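Local coordinates for protein xylulose kinase (Bifidobacterium adolescentis ATCC 15703, PDB 3I8B) that probably phosphorylates D-xylulose with ATP to give D-xylulose 5-phosphate, as a member of the FGGY family of carbohydrate kinases, at residues Thr5-Val10 and Gly464-Ala469; Arg20-Glu25 and Pro480-Thr485. All coordinates share one frame; numbering follows the deposited sequence.

Interaction 1: residues Thr5-Val10 and Gly464-Ala469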
loop_
_atom_site.group_PDB
_atom_site.type_symbol
_atom_site.label_atom_id
_atom_site.label_comp_id
_atom_site.label_asym_id
_atom_site.label_seq_id
_atom_site.Cartn_x
_atom_site.Cartn_y
_atom_site.Cartn_z
ATOM N N THR A 5 15.310 5.288 -26.379
ATOM C CA THR A 5 14.251 5.890 -25.572
ATOM C C THR A 5 14.296 5.390 -24.127
ATOM O O THR A 5 14.262 4.193 -23.872
ATOM C CB THR A 5 12.882 5.607 -26.180
ATOM O OG1 THR A 5 12.925 5.939 -27.569
ATOM C CG2 THR A 5 11.777 6.462 -25.496
ATOM N N LEU A 6 14.390 6.332 -23.196
ATOM C CA LEU A 6 14.527 6.024 -21.785
ATOM C C LEU A 6 13.332 6.597 -21.029
ATOM O O LEU A 6 12.784 7.628 -21.417
ATOM C CB LEU A 6 15.807 6.662 -21.242
ATOM C CG LEU A 6 17.156 6.148 -21.763
ATOM C CD1 LEU A 6 18.308 6.919 -21.104
ATOM C CD2 LEU A 6 17.293 4.643 -21.501
ATOM N N VAL A 7 12.933 5.914 -19.963
ATOM C CA VAL A 7 11.996 6.457 -18.990
ATOM C C VAL A 7 12.655 6.390 -17.612
ATOM O O VAL A 7 13.753 5.823 -17.449
ATOM C CB VAL A 7 10.632 5.697 -18.954
ATOM C CG1 VAL A 7 9.886 5.839 -20.279
ATOM C CG2 VAL A 7 10.841 4.245 -18.610
ATOM N N ALA A 8 11.990 6.966 -16.618
ATOM C CA ALA A 8 12.521 6.936 -15.263
ATOM C C ALA A 8 11.400 6.582 -14.311
ATOM O O ALA A 8 10.315 7.165 -14.367
ATOM C CB ALA A 8 13.131 8.270 -14.901
ATOM N N GLY A 9 11.657 5.593 -13.466
ATOM C CA GLY A 9 10.730 5.222 -12.415
ATOM C C GLY A 9 11.309 5.751 -11.124
ATOM O O GLY A 9 12.464 5.460 -10.774
ATOM N N VAL A 10 10.522 6.565 -10.431
ATOM C CA VAL A 10 10.922 7.096 -9.139
ATOM C C VAL A 10 10.139 6.375 -8.057
ATOM O O VAL A 10 8.916 6.186 -8.176
ATOM C CB VAL A 10 10.678 8.619 -9.032
ATOM C CG1 VAL A 10 11.170 9.139 -7.699
ATOM C CG2 VAL A 10 11.370 9.356 -10.174
ATOM N N GLY A 464 7.864 -0.686 -11.536
ATOM C CA GLY A 464 6.473 -0.400 -11.839
ATOM C C GLY A 464 6.240 1.026 -12.310
ATOM O O GLY A 464 5.464 1.264 -13.237
ATOM N N ALA A 465 6.904 1.985 -11.675
ATOM C CA ALA A 465 6.764 3.377 -12.093
ATOM C C ALA A 465 7.353 3.593 -13.490
ATOM O O ALA A 465 6.779 4.330 -14.301
ATOM C CB ALA A 465 7.379 4.339 -11.066
ATOM N N ALA A 466 8.484 2.950 -13.778
ATOM C CA ALA A 466 9.066 3.064 -15.110
ATOM C C ALA A 466 8.157 2.414 -16.137
ATOM O O ALA A 466 8.022 2.908 -17.248
ATOM C CB ALA A 466 10.479 2.427 -15.161
ATOM N N ARG A 467 7.535 1.299 -15.763
ATOM C CA ARG A 467 6.625 0.595 -16.669
ATOM C C ARG A 467 5.418 1.458 -16.996
ATOM O O ARG A 467 4.921 1.463 -18.126
ATOM C CB ARG A 467 6.181 -0.754 -16.078
ATOM C CG ARG A 467 5.547 -1.699 -17.096
ATOM C CD ARG A 467 5.153 -3.072 -16.504
ATOM N NE ARG A 467 4.534 -3.906 -17.536
ATOM C CZ ARG A 467 3.532 -4.763 -17.341
ATOM N NH1 ARG A 467 3.010 -4.925 -16.134
ATOM N NH2 ARG A 467 3.047 -5.462 -18.361
ATOM N N GLN A 468 4.963 2.221 -16.022
ATOM C CA GLN A 468 3.802 3.070 -16.250
ATOM C C GLN A 468 4.167 4.256 -17.125
ATOM O O GLN A 468 3.385 4.666 -17.982
ATOM C CB GLN A 468 3.202 3.552 -14.926
ATOM C CG GLN A 468 1.976 4.464 -15.099
ATOM C CD GLN A 468 1.719 5.305 -13.848
ATOM O OE1 GLN A 468 2.494 6.206 -13.528
ATOM N NE2 GLN A 468 0.629 5.005 -13.136
ATOM N N ALA A 469 5.349 4.817 -16.903
ATOM C CA ALA A 469 5.819 5.917 -17.751
ATOM C C ALA A 469 6.017 5.430 -19.194
ATOM O O ALA A 469 5.648 6.120 -20.149
ATOM C CB ALA A 469 7.109 6.508 -17.202
#

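Interaction 2: residues Arg20-Glu25 and Pro480-Thr485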
loop_
_atom_site.group_PDB
_atom_site.type_symbol
_atom_site.label_atom_id
_atom_site.label_comp_id
_atom_site.label_asym_id
_atom_site.label_seq_id
_atom_site.Cartn_x
_atom_site.Cartn_y
_atom_site.Cartn_z
ATOM N N ARG A 20 15.245 5.035 -11.081
ATOM C CA ARG A 20 15.660 4.001 -12.007
ATOM C C ARG A 20 15.479 4.426 -13.469
ATOM O O ARG A 20 14.394 4.313 -14.051
ATOM C CB ARG A 20 14.903 2.713 -11.730
ATOM C CG ARG A 20 15.499 1.476 -12.396
ATOM C CD ARG A 20 14.504 0.352 -12.234
ATOM N NE ARG A 20 14.985 -0.983 -12.567
ATOM C CZ ARG A 20 14.909 -1.534 -13.775
ATOM N NH1 ARG A 20 14.425 -0.841 -14.799
ATOM N NH2 ARG A 20 15.335 -2.777 -13.962
ATOM N N VAL A 21 16.551 4.918 -14.070
ATOM C CA VAL A 21 16.503 5.239 -15.489
ATOM C C VAL A 21 16.445 3.920 -16.257
ATOM O O VAL A 21 17.301 3.039 -16.080
ATOM C CB VAL A 21 17.703 6.089 -15.911
ATOM C CG1 VAL A 21 17.622 6.422 -17.401
ATOM C CG2 VAL A 21 17.776 7.360 -15.061
ATOM N N THR A 22 15.429 3.749 -17.091
ATOM C CA THR A 22 15.247 2.434 -17.685
ATOM C C THR A 22 14.866 2.464 -19.159
ATOM O O THR A 22 14.283 3.434 -19.651
ATOM C CB THR A 22 14.281 1.518 -16.831
ATOM O OG1 THR A 22 13.115 1.138 -17.564
ATOM C CG2 THR A 22 13.886 2.173 -15.558
ATOM N N ASP A 23 15.212 1.385 -19.854
ATOM C CA ASP A 23 14.905 1.240 -21.274
ATOM C C ASP A 23 13.401 1.078 -21.470
ATOM O O ASP A 23 12.792 0.157 -20.924
ATOM C CB ASP A 23 15.657 0.033 -21.824
ATOM C CG ASP A 23 15.514 -0.111 -23.321
ATOM O OD1 ASP A 23 14.415 -0.468 -23.784
ATOM O OD2 ASP A 23 16.505 0.132 -24.029
ATOM N N ALA A 24 12.798 1.982 -22.235
ATOM C CA ALA A 24 11.345 1.997 -22.388
ATOM C C ALA A 24 10.842 0.717 -23.052
ATOM O O ALA A 24 9.755 0.206 -22.758
ATOM C CB ALA A 24 10.921 3.203 -23.197
ATOM N N GLU A 25 11.642 0.184 -23.954
ATOM C CA GLU A 25 11.203 -0.975 -24.711
ATOM C C GLU A 25 11.378 -2.288 -23.944
ATOM O O GLU A 25 10.526 -3.174 -24.032
ATOM C CB GLU A 25 11.940 -1.014 -26.043
ATOM C CG GLU A 25 11.523 -2.109 -26.981
ATOM C CD GLU A 25 12.267 -1.979 -28.288
ATOM O OE1 GLU A 25 13.280 -2.691 -28.466
ATOM O OE2 GLU A 25 11.864 -1.130 -29.109
ATOM N N PRO A 480 3.771 -2.100 -21.254
ATOM C CA PRO A 480 4.961 -2.742 -21.812
ATOM C C PRO A 480 5.127 -4.182 -21.340
ATOM O O PRO A 480 5.148 -4.432 -20.134
ATOM C CB PRO A 480 6.103 -1.878 -21.257
ATOM C CG PRO A 480 5.498 -0.540 -21.122
ATOM C CD PRO A 480 4.076 -0.767 -20.706
ATOM N N ALA A 481 5.267 -5.111 -22.281
ATOM C CA ALA A 481 5.490 -6.516 -21.949
ATOM C C ALA A 481 6.947 -6.812 -21.578
ATOM O O ALA A 481 7.657 -7.477 -22.336
ATOM C CB ALA A 481 5.057 -7.397 -23.106
ATOM N N TRP A 482 7.385 -6.338 -20.411
ATOM C CA TRP A 482 8.773 -6.513 -19.973
ATOM C C TRP A 482 9.066 -7.916 -19.407
ATOM O O TRP A 482 8.212 -8.539 -18.772
ATOM C CB TRP A 482 9.169 -5.433 -18.944
ATOM C CG TRP A 482 9.242 -4.032 -19.517
ATOM C CD1 TRP A 482 9.206 -3.687 -20.841
ATOM C CD2 TRP A 482 9.391 -2.797 -18.787
ATOM N NE1 TRP A 482 9.318 -2.326 -20.980
ATOM C CE2 TRP A 482 9.438 -1.755 -19.737
ATOM C CE3 TRP A 482 9.494 -2.474 -17.425
ATOM C CZ2 TRP A 482 9.573 -0.411 -19.372
ATOM C CZ3 TRP A 482 9.629 -1.139 -17.060
ATOM C CH2 TRP A 482 9.671 -0.126 -18.028
ATOM N N GLN A 483 10.278 -8.405 -19.649
ATOM C CA GLN A 483 10.724 -9.667 -19.072
ATOM C C GLN A 483 10.747 -9.581 -17.556
ATOM O O GLN A 483 11.225 -8.600 -16.980
ATOM C CB GLN A 483 12.123 -10.045 -19.575
ATOM C CG GLN A 483 12.136 -11.044 -20.725
ATOM C CD GLN A 483 11.753 -12.455 -20.296
ATOM O OE1 GLN A 483 10.951 -13.123 -20.960
ATOM N NE2 GLN A 483 12.321 -12.913 -19.183
ATOM N N LEU A 484 10.240 -10.626 -16.918
ATOM C CA LEU A 484 10.273 -10.743 -15.470
ATOM C C LEU A 484 11.230 -11.858 -15.070
ATOM O O LEU A 484 11.183 -12.950 -15.640
ATOM C CB LEU A 484 8.875 -11.062 -14.960
ATOM C CG LEU A 484 7.832 -10.072 -15.474
ATOM C CD1 LEU A 484 6.457 -10.703 -15.515
ATOM C CD2 LEU A 484 7.849 -8.788 -14.638
ATOM N N THR A 485 12.097 -11.588 -14.100
ATOM C CA THR A 485 12.998 -12.617 -13.593
ATOM C C THR A 485 12.371 -13.364 -12.407
ATOM O O THR A 485 11.909 -12.752 -11.440
ATOM C CB THR A 485 14.376 -12.038 -13.210
ATOM O OG1 THR A 485 14.968 -11.419 -14.356
ATOM C CG2 THR A 485 15.310 -13.139 -12.721
#

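Interaction 1: residues Thr5-Val10 and Gly464-Ala469
Val7 lies against one turn of helix 460-474, at Ala466 and Ala469. Its two methyls divide the work. Val7 CG2 comes down on Ala466, 3.4 Å from Ala466 O, and also touches that residue's methyl. CG1 is anti to the carbonyl carbon of Val7 (chi1 -64°) and faces the backbone of Ala469. The branching carbon meets the methyl of that residue, with Val7 CB and Ala469 CB 4.0 Å apart. Two residues further on, Gly9 has no side chain, and its CA comes directly onto the helix backbone, 3.5 Å from Ala466 N. The Ala465 methyl covers the same glycine, with its CB 3.7 Å from Gly9 CA. Ala465 CB also lies 3.8 Å from Val10 O. No hydrogen bond joins the two segments. The contact is buried, and the small residues let the axes of strand 6-10 and helix segment 464-469 approach to 5.9 Å, with 139° between their directions.

Outside this layer, Val7 also packs on Ala470 and Leu473 of the same helix. Ala469 rests on Ala67 of strand 65-72. Gln468 OE1 takes a hydrogen bond from Gly271 N, which ties the helix to strand 267-273 as well. A helix of the C-terminal FGGY domain thus lies across the N-terminal sheet, a helix-on-sheet packing within the actin-like ATPase fold of FGGY kinases.

Interaction 2: residues Arg20-Glu25 and Pro480-Thr485
Trp482 turns the nitrogen edge of its indole to the backbone carbonyl of Ala24. Its CG is anti to the carbonyl carbon of Trp482 (chi1 -68°), beside the backbone N, which carries the indole to the end of strand 16-23. The hydrogen bond from Trp482 NE1 to Ala24 O is 3.1 Å long and bent, with an angle of 142° at the hydrogen. The oxygen lies almost in the indole plane. The donor, in contrast, stands well above the carbonyl plane, 51° out of it. The six-membered ring runs on beside the strand, and Trp482 CZ2 is 3.6 Å from Asp23 O, which approaches at a slant.

Pro480 covers part of one indole face, with its CB 3.2 Å above the plane and near the rim. An inverse gamma turn centred on Ala481 brings the two rings together. This loop leads from helix 460-474 back to strand 486-490 of the C-terminal sheet, and here it meets the end of an N-terminal strand.

Trp482 also packs on Arg467 of the helix. On the strand side, Asp23 OD1 accepts a hydrogen bond from Thr26 N and a weak one from Glu25 N, the latter 2.9 Å long. Asp23 OD2 forms a salt bridge with Arg4.

In the fold
The centres of interactions 1 and 2 are about 8 Å apart. Strands 6-12 and 16-23 follow each other in the chain and are antiparallel neighbours in the five-stranded N-terminal sheet. A backbone hydrogen bond, Thr22 N to Val7 O at 2.7 Å, links them. The partners, helix 460-474 and the loop behind it, are also consecutive. A hydrogen bond from Arg467 NE to Pro480 O, 2.7 Å long, joins them. The order along the chain is 5-10, 20-25, 464-469, 480-485. One excursion of the late chain meets both early strands, some 450 residues away. It leaves the C-terminal sheet after strand 452-455 and returns at strand 486-490, connecting the two halves of the kinase.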